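Local atomic coordinates of periplasmic iron-binding protein (Synechocystis sp., PDB entry 2VOZ), a protein that probably serves as the periplasmic substrate-binding component of an ABC transporter complex that imports ferric iron. Residues N45-D48 / A49-A53; M90-R93 / A94-G98; R187-L190 / Q191-G195; P273-D276 / A277-F281; P334-A337 / R338-E342. All blocks are in the same frame, centred on the assembly; numbering follows the deposited sequence. Where two conformers were deposited one is given.

Contact 1: N45-D48 / A49-A53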
loop_
_atom_site.group_PDB
_atom_site.type_symbol
_atom_site.label_atom_id
_atom_site.label_comp_id
_atom_site.label_asym_id
_atom_site.label_seq_id
_atom_site.Cartn_x
_atom_site.Cartn_y
_atom_site.Cartn_z
ATOM N N ASN B 45 -5.477 7.196 1.660
ATOM C CA ASN B 45 -4.023 7.352 1.901
ATOM C C ASN B 45 -3.723 8.812 1.911
ATOM O O ASN B 45 -2.931 9.374 2.698
ATOM C CB ASN B 45 -3.238 6.710 0.744
ATOM C CG ASN B 45 -2.839 5.312 1.055
ATOM O OD1 ASN B 45 -3.060 4.825 2.183
ATOM N ND2 ASN B 45 -2.238 4.626 0.068
ATOM N N THR B 46 -4.436 9.473 1.033
ATOM C CA THR B 46 -4.206 10.882 0.925
ATOM C C THR B 46 -4.522 11.727 2.166
ATOM O O THR B 46 -3.966 12.783 2.256
ATOM C CB THR B 46 -4.800 11.462 -0.422
ATOM O OG1 THR B 46 -6.206 11.254 -0.499
ATOM C CG2 THR B 46 -4.108 10.858 -1.663
ATOM N N ASP B 47 -5.324 11.243 3.150
ATOM C CA ASP B 47 -5.716 11.967 4.412
ATOM C C ASP B 47 -4.689 12.016 5.575
ATOM O O ASP B 47 -4.789 12.840 6.502
ATOM C CB ASP B 47 -6.932 11.262 5.057
ATOM C CG ASP B 47 -8.186 11.340 4.241
ATOM O OD1 ASP B 47 -8.279 12.197 3.352
ATOM O OD2 ASP B 47 -9.110 10.530 4.522
ATOM N N ASP B 48 -3.711 11.128 5.574
ATOM C CA ASP B 48 -2.807 11.120 6.755
ATOM C C ASP B 48 -2.063 12.436 7.020
ATOM O O ASP B 48 -1.863 12.787 8.171
ATOM C CB ASP B 48 -1.824 9.978 6.696
ATOM C CG ASP B 48 -2.502 8.660 6.406
ATOM O OD1 ASP B 48 -3.567 8.360 7.029
ATOM O OD2 ASP B 48 -1.953 7.955 5.535
ATOM N N ALA B 49 -1.660 13.148 5.971
ATOM C CA ALA B 49 -0.996 14.420 6.195
ATOM C C ALA B 49 -2.020 15.465 6.683
ATOM O O ALA B 49 -1.685 16.369 7.444
ATOM C CB ALA B 49 -0.280 14.907 4.933
ATOM N N LEU B 50 -3.283 15.317 6.250
ATOM C CA LEU B 50 -4.316 16.239 6.706
ATOM C C LEU B 50 -4.509 16.068 8.209
ATOM O O LEU B 50 -4.612 17.043 8.915
ATOM C CB LEU B 50 -5.626 16.008 5.952
ATOM C CG LEU B 50 -5.540 16.072 4.434
ATOM C CD1 LEU B 50 -6.943 15.802 3.834
ATOM C CD2 LEU B 50 -4.984 17.445 3.943
ATOM N N TYR B 51 -4.494 14.820 8.686
ATOM C CA TYR B 51 -4.686 14.566 10.099
ATOM C C TYR B 51 -3.477 14.941 10.921
ATOM O O TYR B 51 -3.618 15.498 11.990
ATOM C CB TYR B 51 -5.033 13.109 10.349
ATOM C CG TYR B 51 -6.329 12.690 9.730
ATOM C CD1 TYR B 51 -7.333 13.624 9.451
ATOM C CD2 TYR B 51 -6.569 11.352 9.453
ATOM C CE1 TYR B 51 -8.549 13.228 8.872
ATOM C CE2 TYR B 51 -7.780 10.937 8.893
ATOM C CZ TYR B 51 -8.755 11.871 8.604
ATOM O OH TYR B 51 -9.946 11.441 8.032
ATOM N N ASP B 52 -2.273 14.645 10.427
ATOM C CA ASP B 52 -1.056 15.010 11.143
ATOM C C ASP B 52 -0.932 16.496 11.399
ATOM O O ASP B 52 -0.395 16.917 12.440
ATOM C CB ASP B 52 0.177 14.545 10.375
ATOM C CG ASP B 52 0.587 13.147 10.760
ATOM O OD1 ASP B 52 -0.278 12.395 11.287
ATOM O OD2 ASP B 52 1.767 12.785 10.539
ATOM N N ALA B 53 -1.404 17.300 10.452
ATOM C CA ALA B 53 -1.362 18.747 10.646
ATOM C C ALA B 53 -2.179 19.150 11.874
ATOM O O ALA B 53 -1.893 20.157 12.506
ATOM C CB ALA B 53 -1.841 19.515 9.412
HETATM O O HOH W 1 -9.563 9.103 6.887
HETATM O O HOH W 2 -1.728 10.721 10.142
#

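Contact 2: M90-R93 / A94-G98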
loop_
_atom_site.group_PDB
_atom_site.type_symbol
_atom_site.label_atom_id
_atom_site.label_comp_id
_atom_site.label_asym_id
_atom_site.label_seq_id
_atom_site.Cartn_x
_atom_site.Cartn_y
_atom_site.Cartn_z
ATOM N N MET B 90 -26.151 7.040 6.750
ATOM C CA MET B 90 -25.292 6.377 7.740
ATOM C C MET B 90 -25.123 7.198 8.995
ATOM O O MET B 90 -25.128 6.651 10.090
ATOM C CB MET B 90 -23.922 5.937 7.175
ATOM C CG MET B 90 -24.012 4.891 6.041
ATOM S SD MET B 90 -25.050 3.405 6.473
ATOM C CE MET B 90 -24.245 2.802 7.926
ATOM N N LEU B 91 -24.977 8.512 8.846
ATOM C CA LEU B 91 -25.008 9.385 10.007
ATOM C C LEU B 91 -26.311 9.216 10.780
ATOM O O LEU B 91 -26.316 9.179 12.011
ATOM C CB LEU B 91 -24.808 10.834 9.582
ATOM C CG LEU B 91 -23.361 11.018 9.087
ATOM C CD1 LEU B 91 -23.249 12.332 8.236
ATOM C CD2 LEU B 91 -22.362 10.988 10.271
ATOM N N TRP B 92 -27.411 9.069 10.048
ATOM C CA TRP B 92 -28.698 8.879 10.697
ATOM C C TRP B 92 -28.719 7.542 11.475
ATOM O O TRP B 92 -29.253 7.487 12.584
ATOM C CB TRP B 92 -29.820 8.945 9.645
ATOM C CG TRP B 92 -31.201 8.552 10.161
ATOM C CD1 TRP B 92 -32.103 9.385 10.747
ATOM C CD2 TRP B 92 -31.821 7.258 10.101
ATOM N NE1 TRP B 92 -33.246 8.704 11.070
ATOM C CE2 TRP B 92 -33.109 7.398 10.688
ATOM C CE3 TRP B 92 -31.411 5.992 9.651
ATOM C CZ2 TRP B 92 -33.989 6.338 10.828
ATOM C CZ3 TRP B 92 -32.299 4.925 9.780
ATOM C CH2 TRP B 92 -33.580 5.109 10.354
ATOM N N ARG B 93 -28.174 6.466 10.929
ATOM C CA ARG B 93 -28.144 5.207 11.688
ATOM C C ARG B 93 -27.363 5.354 12.983
ATOM O O ARG B 93 -27.763 4.806 14.026
ATOM C CB ARG B 93 -27.586 4.058 10.879
ATOM C CG ARG B 93 -28.478 3.711 9.722
ATOM C CD ARG B 93 -27.988 2.415 9.047
ATOM N NE ARG B 93 -28.720 2.231 7.793
ATOM C CZ ARG B 93 -28.358 1.386 6.829
ATOM N NH1 ARG B 93 -29.099 1.301 5.731
ATOM N NH2 ARG B 93 -27.274 0.612 6.972
ATOM N N ALA B 94 -26.269 6.119 12.933
ATOM C CA ALA B 94 -25.494 6.433 14.141
ATOM C C ALA B 94 -26.323 7.249 15.156
ATOM O O ALA B 94 -26.330 6.965 16.349
ATOM C CB ALA B 94 -24.218 7.208 13.766
ATOM N N GLU B 95 -27.022 8.257 14.647
ATOM C CA GLU B 95 -27.897 9.128 15.398
ATOM C C GLU B 95 -28.970 8.303 16.097
ATOM O O GLU B 95 -29.274 8.486 17.288
ATOM C CB GLU B 95 -28.554 9.997 14.343
ATOM C CG GLU B 95 -28.605 11.443 14.555
ATOM C CD GLU B 95 -29.645 12.003 13.602
ATOM O OE1 GLU B 95 -30.795 12.198 14.063
ATOM O OE2 GLU B 95 -29.342 12.130 12.391
ATOM N N GLN B 96 -29.527 7.350 15.365
ATOM C CA GLN B 96 -30.611 6.528 15.869
ATOM C C GLN B 96 -30.148 5.597 16.994
ATOM O O GLN B 96 -30.930 5.328 17.925
ATOM C CB GLN B 96 -31.302 5.823 14.703
ATOM C CG GLN B 96 -31.876 6.899 13.724
ATOM C CD GLN B 96 -33.057 7.654 14.311
ATOM O OE1 GLN B 96 -34.094 7.063 14.532
ATOM N NE2 GLN B 96 -32.902 8.962 14.561
ATOM N N ALA B 97 -28.884 5.147 16.919
ATOM C CA ALA B 97 -28.226 4.374 17.978
ATOM C C ALA B 97 -27.834 5.280 19.176
ATOM O O ALA B 97 -27.260 4.823 20.189
ATOM C CB ALA B 97 -27.029 3.687 17.420
ATOM N N GLY B 98 -28.128 6.568 19.041
ATOM C CA GLY B 98 -27.870 7.525 20.118
ATOM C C GLY B 98 -26.396 7.794 20.335
ATOM O O GLY B 98 -25.964 8.060 21.465
#

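Contact 3: R187-L190 / Q191-G195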
loop_
_atom_site.group_PDB
_atom_site.type_symbol
_atom_site.label_atom_id
_atom_site.label_comp_id
_atom_site.label_asym_id
_atom_site.label_seq_id
_atom_site.Cartn_x
_atom_site.Cartn_y
_atom_site.Cartn_z
ATOM N N ARG B 187 -44.162 6.791 -4.244
ATOM C CA ARG B 187 -44.494 5.413 -4.575
ATOM C C ARG B 187 -44.794 5.274 -6.074
ATOM O O ARG B 187 -44.322 4.345 -6.722
ATOM C CB ARG B 187 -45.688 4.953 -3.738
ATOM C CG ARG B 187 -45.980 3.501 -3.925
ATOM C CD ARG B 187 -47.165 3.119 -3.023
ATOM N NE ARG B 187 -47.696 1.830 -3.446
ATOM C CZ ARG B 187 -48.525 1.675 -4.481
ATOM N NH1 ARG B 187 -48.956 0.459 -4.799
ATOM N NH2 ARG B 187 -48.947 2.744 -5.186
ATOM N N ARG B 188 -45.550 6.219 -6.622
ATOM C CA ARG B 188 -45.908 6.165 -8.029
ATOM C C ARG B 188 -44.638 6.320 -8.903
ATOM O O ARG B 188 -44.455 5.597 -9.896
ATOM C CB ARG B 188 -46.933 7.257 -8.322
ATOM C CG ARG B 188 -47.344 7.304 -9.780
ATOM C CD ARG B 188 -48.781 7.746 -9.874
ATOM N NE ARG B 188 -49.318 7.868 -11.235
ATOM C CZ ARG B 188 -49.938 6.904 -11.928
ATOM N NH1 ARG B 188 -50.076 5.653 -11.458
ATOM N NH2 ARG B 188 -50.420 7.201 -13.131
ATOM N N TRP B 189 -43.757 7.230 -8.501
ATOM C CA TRP B 189 -42.469 7.429 -9.192
ATOM C C TRP B 189 -41.648 6.139 -9.138
ATOM O O TRP B 189 -41.151 5.703 -10.177
ATOM C CB TRP B 189 -41.673 8.581 -8.563
ATOM C CG TRP B 189 -40.232 8.602 -9.044
ATOM C CD1 TRP B 189 -39.782 8.938 -10.292
ATOM C CD2 TRP B 189 -39.077 8.332 -8.256
ATOM N NE1 TRP B 189 -38.397 8.855 -10.341
ATOM C CE2 TRP B 189 -37.940 8.491 -9.099
ATOM C CE3 TRP B 189 -38.883 7.956 -6.918
ATOM C CZ2 TRP B 189 -36.618 8.291 -8.640
ATOM C CZ3 TRP B 189 -37.567 7.756 -6.459
ATOM C CH2 TRP B 189 -36.449 7.946 -7.325
ATOM N N LEU B 190 -41.527 5.520 -7.947
ATOM C CA LEU B 190 -40.757 4.261 -7.819
ATOM C C LEU B 190 -41.342 3.178 -8.724
ATOM O O LEU B 190 -40.619 2.425 -9.343
ATOM C CB LEU B 190 -40.727 3.746 -6.383
ATOM C CG LEU B 190 -39.928 4.583 -5.378
ATOM C CD1 LEU B 190 -40.296 4.210 -3.968
ATOM C CD2 LEU B 190 -38.413 4.427 -5.669
ATOM N N GLN B 191 -42.664 3.051 -8.746
ATOM C CA GLN B 191 -43.292 2.058 -9.594
ATOM C C GLN B 191 -42.885 2.225 -11.050
ATOM O O GLN B 191 -42.530 1.251 -11.713
ATOM C CB GLN B 191 -44.814 2.205 -9.507
ATOM C CG GLN B 191 -45.348 1.680 -8.177
ATOM C CD GLN B 191 -46.827 1.915 -8.079
ATOM O OE1 GLN B 191 -47.317 2.993 -8.405
ATOM N NE2 GLN B 191 -47.553 0.910 -7.626
ATOM N N GLY B 192 -42.946 3.460 -11.556
ATOM C CA GLY B 192 -42.545 3.741 -12.939
ATOM C C GLY B 192 -41.058 3.490 -13.199
ATOM O O GLY B 192 -40.683 2.917 -14.224
ATOM N N LEU B 193 -40.219 3.915 -12.248
ATOM C CA LEU B 193 -38.771 3.695 -12.319
ATOM C C LEU B 193 -38.421 2.219 -12.381
ATOM O O LEU B 193 -37.701 1.771 -13.290
ATOM C CB LEU B 193 -38.101 4.334 -11.097
ATOM C CG LEU B 193 -36.581 4.437 -11.253
ATOM C CD1 LEU B 193 -36.133 5.519 -12.278
ATOM C CD2 LEU B 193 -36.008 4.754 -9.892
ATOM N N VAL B 194 -38.949 1.449 -11.424
ATOM C CA VAL B 194 -38.699 0.000 -11.378
ATOM C C VAL B 194 -39.215 -0.676 -12.641
ATOM O O VAL B 194 -38.538 -1.527 -13.234
ATOM C CB VAL B 194 -39.309 -0.622 -10.101
ATOM C CG1 VAL B 194 -39.239 -2.159 -10.137
ATOM C CG2 VAL B 194 -38.590 -0.048 -8.885
ATOM N N GLY B 195 -40.393 -0.264 -13.091
ATOM C CA GLY B 195 -40.949 -0.756 -14.365
ATOM C C GLY B 195 -40.072 -0.496 -15.578
ATOM O O GLY B 195 -40.244 -1.130 -16.601
HETATM O O HOH W 3 -49.577 4.166 -9.145
#

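Contact 4: P273-D276 / A277-F281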
loop_
_atom_site.group_PDB
_atom_site.type_symbol
_atom_site.label_atom_id
_atom_site.label_comp_id
_atom_site.label_asym_id
_atom_site.label_seq_id
_atom_site.Cartn_x
_atom_site.Cartn_y
_atom_site.Cartn_z
ATOM N N PRO B 273 -14.000 11.226 25.199
ATOM C CA PRO B 273 -13.025 11.595 26.237
ATOM C C PRO B 273 -12.308 12.923 25.968
ATOM O O PRO B 273 -11.940 13.632 26.918
ATOM C CB PRO B 273 -12.020 10.437 26.210
ATOM C CG PRO B 273 -12.166 9.817 24.912
ATOM C CD PRO B 273 -13.634 9.971 24.535
ATOM N N ASN B 274 -12.121 13.250 24.688
ATOM C CA ASN B 274 -11.368 14.436 24.285
ATOM C C ASN B 274 -12.309 15.424 23.581
ATOM O O ASN B 274 -12.125 15.744 22.410
ATOM C CB ASN B 274 -10.227 14.052 23.313
ATOM C CG ASN B 274 -9.275 13.003 23.862
ATOM O OD1 ASN B 274 -8.385 13.315 24.662
ATOM N ND2 ASN B 274 -9.410 11.752 23.384
ATOM N N ARG B 275 -13.329 15.889 24.292
ATOM C CA ARG B 275 -14.421 16.620 23.675
ATOM C C ARG B 275 -13.969 17.908 23.003
ATOM O O ARG B 275 -14.372 18.192 21.863
ATOM C CB ARG B 275 -15.531 16.925 24.677
ATOM C CG ARG B 275 -16.757 17.553 24.045
ATOM C CD ARG B 275 -17.754 17.878 25.140
ATOM N NE ARG B 275 -19.028 18.281 24.563
ATOM C CZ ARG B 275 -19.357 19.540 24.293
ATOM N NH1 ARG B 275 -20.537 19.818 23.753
ATOM N NH2 ARG B 275 -18.505 20.516 24.563
ATOM N N ASP B 276 -13.187 18.712 23.725
ATOM C CA ASP B 276 -12.705 19.961 23.144
ATOM C C ASP B 276 -11.839 19.737 21.904
ATOM O O ASP B 276 -11.975 20.469 20.909
ATOM C CB ASP B 276 -11.970 20.766 24.199
ATOM C CG ASP B 276 -12.902 21.307 25.253
ATOM O OD1 ASP B 276 -14.023 21.777 24.918
ATOM O OD2 ASP B 276 -12.526 21.240 26.436
ATOM N N ALA B 277 -10.963 18.732 21.957
ATOM C CA ALA B 277 -10.127 18.403 20.798
ATOM C C ALA B 277 -10.992 17.921 19.645
ATOM O O ALA B 277 -10.706 18.195 18.471
ATOM C CB ALA B 277 -9.067 17.380 21.160
ATOM N N ALA B 278 -12.063 17.188 19.977
ATOM C CA ALA B 278 -12.976 16.653 18.943
ATOM C C ALA B 278 -13.669 17.795 18.192
ATOM O O ALA B 278 -13.722 17.826 16.960
ATOM C CB ALA B 278 -14.033 15.694 19.598
ATOM N N ILE B 279 -14.132 18.784 18.952
ATOM C CA ILE B 279 -14.750 19.947 18.342
ATOM C C ILE B 279 -13.718 20.689 17.516
ATOM O O ILE B 279 -14.002 21.090 16.380
ATOM C CB ILE B 279 -15.426 20.845 19.406
ATOM C CG1 ILE B 279 -16.597 20.064 20.055
ATOM C CG2 ILE B 279 -15.804 22.246 18.818
ATOM C CD1 ILE B 279 -17.126 20.760 21.269
ATOM N N ALA B 280 -12.507 20.828 18.055
ATOM C CA ALA B 280 -11.415 21.499 17.339
ATOM C C ALA B 280 -11.103 20.784 16.010
ATOM O O ALA B 280 -10.806 21.423 14.996
ATOM C CB ALA B 280 -10.163 21.565 18.225
ATOM N N PHE B 281 -11.188 19.465 16.046
ATOM C CA PHE B 281 -10.952 18.666 14.873
ATOM C C PHE B 281 -12.037 18.953 13.834
ATOM O O PHE B 281 -11.707 19.173 12.669
ATOM C CB PHE B 281 -10.911 17.177 15.194
ATOM C CG PHE B 281 -10.676 16.337 13.984
ATOM C CD1 PHE B 281 -9.403 16.279 13.412
ATOM C CD2 PHE B 281 -11.719 15.637 13.399
ATOM C CE1 PHE B 281 -9.156 15.504 12.301
ATOM C CE2 PHE B 281 -11.467 14.847 12.249
ATOM C CZ PHE B 281 -10.203 14.810 11.711
#

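Contact 5: P334-A337 / R338-E342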
loop_
_atom_site.group_PDB
_atom_site.type_symbol
_atom_site.label_atom_id
_atom_site.label_comp_id
_atom_site.label_asym_id
_atom_site.label_seq_id
_atom_site.Cartn_x
_atom_site.Cartn_y
_atom_site.Cartn_z
ATOM N N PRO B 334 -36.377 4.736 6.748
ATOM C CA PRO B 334 -37.235 3.531 6.870
ATOM C C PRO B 334 -38.368 3.486 5.818
ATOM O O PRO B 334 -38.667 2.425 5.253
ATOM C CB PRO B 334 -37.810 3.641 8.292
ATOM C CG PRO B 334 -36.888 4.571 9.034
ATOM C CD PRO B 334 -36.378 5.536 7.987
ATOM N N ASP B 335 -38.941 4.649 5.548
ATOM C CA ASP B 335 -40.008 4.814 4.571
ATOM C C ASP B 335 -39.495 4.408 3.183
ATOM O O ASP B 335 -40.201 3.749 2.429
ATOM C CB ASP B 335 -40.470 6.273 4.550
ATOM C CG ASP B 335 -40.688 6.878 5.991
ATOM O OD1 ASP B 335 -41.831 7.316 6.205
ATOM O OD2 ASP B 335 -39.758 6.954 6.880
ATOM N N SER B 336 -38.272 4.829 2.872
ATOM C CA SER B 336 -37.630 4.558 1.577
ATOM C C SER B 336 -37.431 3.054 1.387
ATOM O O SER B 336 -37.701 2.507 0.326
ATOM C CB SER B 336 -36.275 5.280 1.543
ATOM O OG SER B 336 -35.488 4.852 0.452
ATOM N N ALA B 337 -36.914 2.397 2.426
ATOM C CA ALA B 337 -36.650 0.955 2.327
ATOM C C ALA B 337 -37.961 0.204 2.147
ATOM O O ALA B 337 -38.070 -0.725 1.348
ATOM C CB ALA B 337 -35.963 0.486 3.601
ATOM N N ARG B 338 -38.962 0.626 2.902
ATOM C CA ARG B 338 -40.282 -0.016 2.802
ATOM C C ARG B 338 -40.888 0.141 1.398
ATOM O O ARG B 338 -41.380 -0.823 0.804
ATOM C CB ARG B 338 -41.198 0.567 3.880
ATOM C CG ARG B 338 -42.675 0.121 3.770
ATOM C CD ARG B 338 -43.429 0.543 5.054
ATOM N NE ARG B 338 -43.403 1.999 5.243
ATOM C CZ ARG B 338 -44.005 2.913 4.489
ATOM N NH1 ARG B 338 -44.713 2.569 3.410
ATOM N NH2 ARG B 338 -43.901 4.208 4.846
ATOM N N LEU B 339 -40.880 1.357 0.875
ATOM C CA LEU B 339 -41.511 1.630 -0.406
ATOM C C LEU B 339 -40.715 1.005 -1.539
ATOM O O LEU B 339 -41.283 0.444 -2.461
ATOM C CB LEU B 339 -41.591 3.132 -0.636
ATOM C CG LEU B 339 -42.681 3.950 0.020
ATOM C CD1 LEU B 339 -42.574 5.361 -0.589
ATOM C CD2 LEU B 339 -44.076 3.376 -0.242
ATOM N N MET B 340 -39.385 1.060 -1.454
ATOM C CA MET B 340 -38.614 0.417 -2.518
ATOM C C MET B 340 -38.875 -1.072 -2.552
ATOM O O MET B 340 -38.985 -1.632 -3.620
ATOM C CB MET B 340 -37.122 0.723 -2.403
ATOM C CG MET B 340 -36.854 2.171 -2.776
ATOM S SD MET B 340 -35.060 2.523 -2.753
ATOM C CE MET B 340 -34.656 2.209 -1.064
ATOM N N ASN B 341 -38.972 -1.706 -1.392
ATOM C CA ASN B 341 -39.255 -3.134 -1.379
ATOM C C ASN B 341 -40.693 -3.449 -1.798
ATOM O O ASN B 341 -40.914 -4.384 -2.564
ATOM C CB ASN B 341 -38.868 -3.724 -0.032
ATOM C CG ASN B 341 -37.358 -3.954 0.046
ATOM O OD1 ASN B 341 -36.865 -4.978 -0.428
ATOM N ND2 ASN B 341 -36.619 -2.976 0.569
ATOM N N GLU B 342 -41.646 -2.629 -1.362
ATOM C CA GLU B 342 -43.035 -2.821 -1.754
ATOM C C GLU B 342 -43.184 -2.859 -3.280
ATOM O O GLU B 342 -43.897 -3.715 -3.824
ATOM C CB GLU B 342 -43.910 -1.704 -1.174
ATOM C CG GLU B 342 -45.367 -1.775 -1.619
ATOM C CD GLU B 342 -46.197 -2.762 -0.805
ATOM O OE1 GLU B 342 -45.659 -3.326 0.175
ATOM O OE2 GLU B 342 -47.392 -2.965 -1.139
#

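Contact 1: N45-D48 / A49-A53
The chain enters helix 48-54 at D48, just after D47, with Y51 N donating to D47 O over 3.0 Å and D52 N to D48 O over the same length, 3.0 Å. D47 and Y51 then run side by side. D47 CB lies over the face of the phenol ring, 4.3 Å from the centroid of the Y51 ring and 25° off its normal, a CH-pi contact, while D47 O meets the same ring 3.6 Å from Y51 CG, offset toward the rim. Both side chains leave beside their own backbone N (chi1 -66° for D47, -63° for Y51), which brings carboxylate and phenol out in the same direction. A water joins their ends, donating to D47 OD2 and accepting from Y51 OH at 2.6 Å. Aspartate suits this place because its short arm also reaches R42, with which OD2 forms a salt bridge. D48 turns to another task, OD1 bonding to NE2 of the iron-binding H43. D52 forms a salt bridge with K232 of the second subunit. L50 completes the turn with its CB 3.3 Å from D47 O. D47, L50 and Y51 all pack against F294 of helix 288-297.

Contact 2: M90-R93 / A94-G98
W92 and Q96 meet one turn apart near the C-terminal end of helix 88-96, an aromatic-amide stack on a helix that follows strand 82-86. The indole and the carboxamide are almost parallel, their planes 4° apart. The closest approach is by the aliphatic part of the glutamine: Q96 CG sits 3.5 Å from the centroid of the five-membered ring of W92, in a CH-pi contact over the face. Farther out, Q96 CD lies 3.4 Å from W92 NE1. Two torsions create the overlap: the indole is set anti to its own main-chain nitrogen (chi1 171°), and Q96 folds back at chi2, -70°. Glutamine fits because it offers both a CH2 group and a flat polar end to the large surface of tryptophan. The backbone beneath is regular, with Q96 N bonding to W92 O at 2.8 Å and A97 N to R93 O at 3.1 Å.

The charged neighbours look elsewhere. R93 is extended from CG to NE and bonds to Q333 through NE, with a salt bridge from NH2 to E65; E95 OE2 accepts from W123 NE1. The small A94 leaves room for L83 and F100 on the buried side, while W92 itself touches Q333 and P334 of helix 333-342. At the helix end G98 takes up positive phi, which costs little without a CB; this and two bonds back into the last turn, one of them G98 N to E95 O at 2.8 Å, make a Schellman motif, a common helix ending at glycine.

Contact 3: R187-L190 / Q191-G195
R187 and Q191 cross one turn apart on helix 183-195, the amide nitrogen of the glutamine standing over one face of the guanidinium group. The two planes are turned 59° against each other, and Q191 NE2 lies 3.2 Å from R187 NH1. Since both atoms are donors, no hydrogen bond joins them. The carboxamide oxygen has a better-suited partner: a water donates to Q191 OE1 at 2.7 Å and accepts, in the plane of the guanidinium, from R188 NH1 at 2.8 Å. Glutamine suits the place because its long arm carries the amide over the R187 guanidinium while OE1 reaches the water held by R188.

On the buried side W189 and L193 lie side by side and point the same way. L193 CD2 approaches W189 CZ2 at 3.8 Å, obliquely to the indole. Both side chains have CG anti to the main-chain nitrogen (chi1 167° and -167°), and this common choice sends them off together. L193 N also bonds to W189 O at 2.9 Å, and V194 N to L190 O at 2.8 Å. Together these i to i+4 pairs give one helix a polar, water-bridged side and a buried apolar one.

W189 fits its slot through a bond from NE1 to Y148 O and by packing on T174 and R177 of helix 168-181. L190 fills the adjoining space against L339 and M340 of helix 333-342.

Contact 4: P273-D276 / A277-F281
R275 and I279, together with N274 and A277, make the side-chain contacts of the first turns of helix 275-285, and three kinds of interaction hold the segment in order.

Backbone hydrogen bonds come first. A278 N donates to N274 O at 2.8 Å, I279 N to R275 O at 3.0 Å, and A280 N to D276 O at 2.9 Å. N274 occupies the N-cap position, yet its side chain makes no capping bond.

Van der Waals contacts come second. The methyl I279 CD1 lies over one face of the R275 guanidinium, 3.6 Å from NH2 and displaced toward the rim. The arginine gets there as an almost fully extended chain with CG opposite its amide nitrogen (chi1 -174°), while I279 sends CG1 up beside its own (chi1 -65°), and the two side chains cross. A branched aliphatic residue presents a methyl well suited to cover a flat cation. A smaller contact joins N274 CB to A277 CB at 4.1 Å. The alanines let the helix come close to I36 of strand 35-40 and V268 of strand 261-268.

Polar links to the surroundings form the third group. N274 ND2 bonds to OD2 of D81, and R275 NE to OE1 of Q101.

Apart from these bonds, the exposed D276 places its negative charge in the first turn, where it probably interacts favourably with the helix dipole. The chemistry therefore implies a division of labour: the guanidinium spends its face on a hydrocarbon neighbour while NE serves a hydrogen bond in another direction.

Contact 5: P334-A337 / R338-E342
A337 O is gripped twice by N341, through its main chain and through its side chain. N341 N donates to it at 3.0 Å in the usual helical bond, and N341 ND2 adds a second bond of 2.8 Å, nearly straight at 169°. The two donors arrive from opposite faces of the carbonyl plane, and the acceptor lies in the plane of the asparagine amide. The amide folds back onto the preceding turn; asparagine suits the task because its short arm carries an N-H donor.

On another side of helix 333-342, R338 curls back toward D335. Its chain bends at chi3, 61°, and NH2 comes 4.0 Å from D335 OD1, a long salt bridge. The stronger ionic partner of R338 is E183, bound through NH1.

M340 and L339 supply the buried side. M340 CG passes 3.2 Å from S336 O, and the flexible thioether chain packs on L171 and T174 of helix 168-181. Helix 333-342 is thus amphipathic: the buried methionine and leucine pack on helices 168-181 and 183-195, while the exposed R338 still bonds to E183 at the rim, an arrangement consistent with the alpha/beta lobes of a solute-binding protein.

Along the chain the five contacts come in series, each on one helix or at one of its ends. Contacts 1 and 4, with centres 18 Å apart, touch where Y51 packs on F281. Contacts 3 and 5, with centres 12 Å apart, touch where helix 183-195 meets helix 333-342, and lie across the centre of the chain from contact 1. Contact 2 is joined to contact 5 through W92 and P334, with centres 18 Å apart, so the C-terminal helix 333-342 touches both helix 88-96 and helix 183-195. Such a layout is consistent with the two-lobed solute-binding fold, in which iron ligands such as H43 and Y169 come from separate parts of the chain.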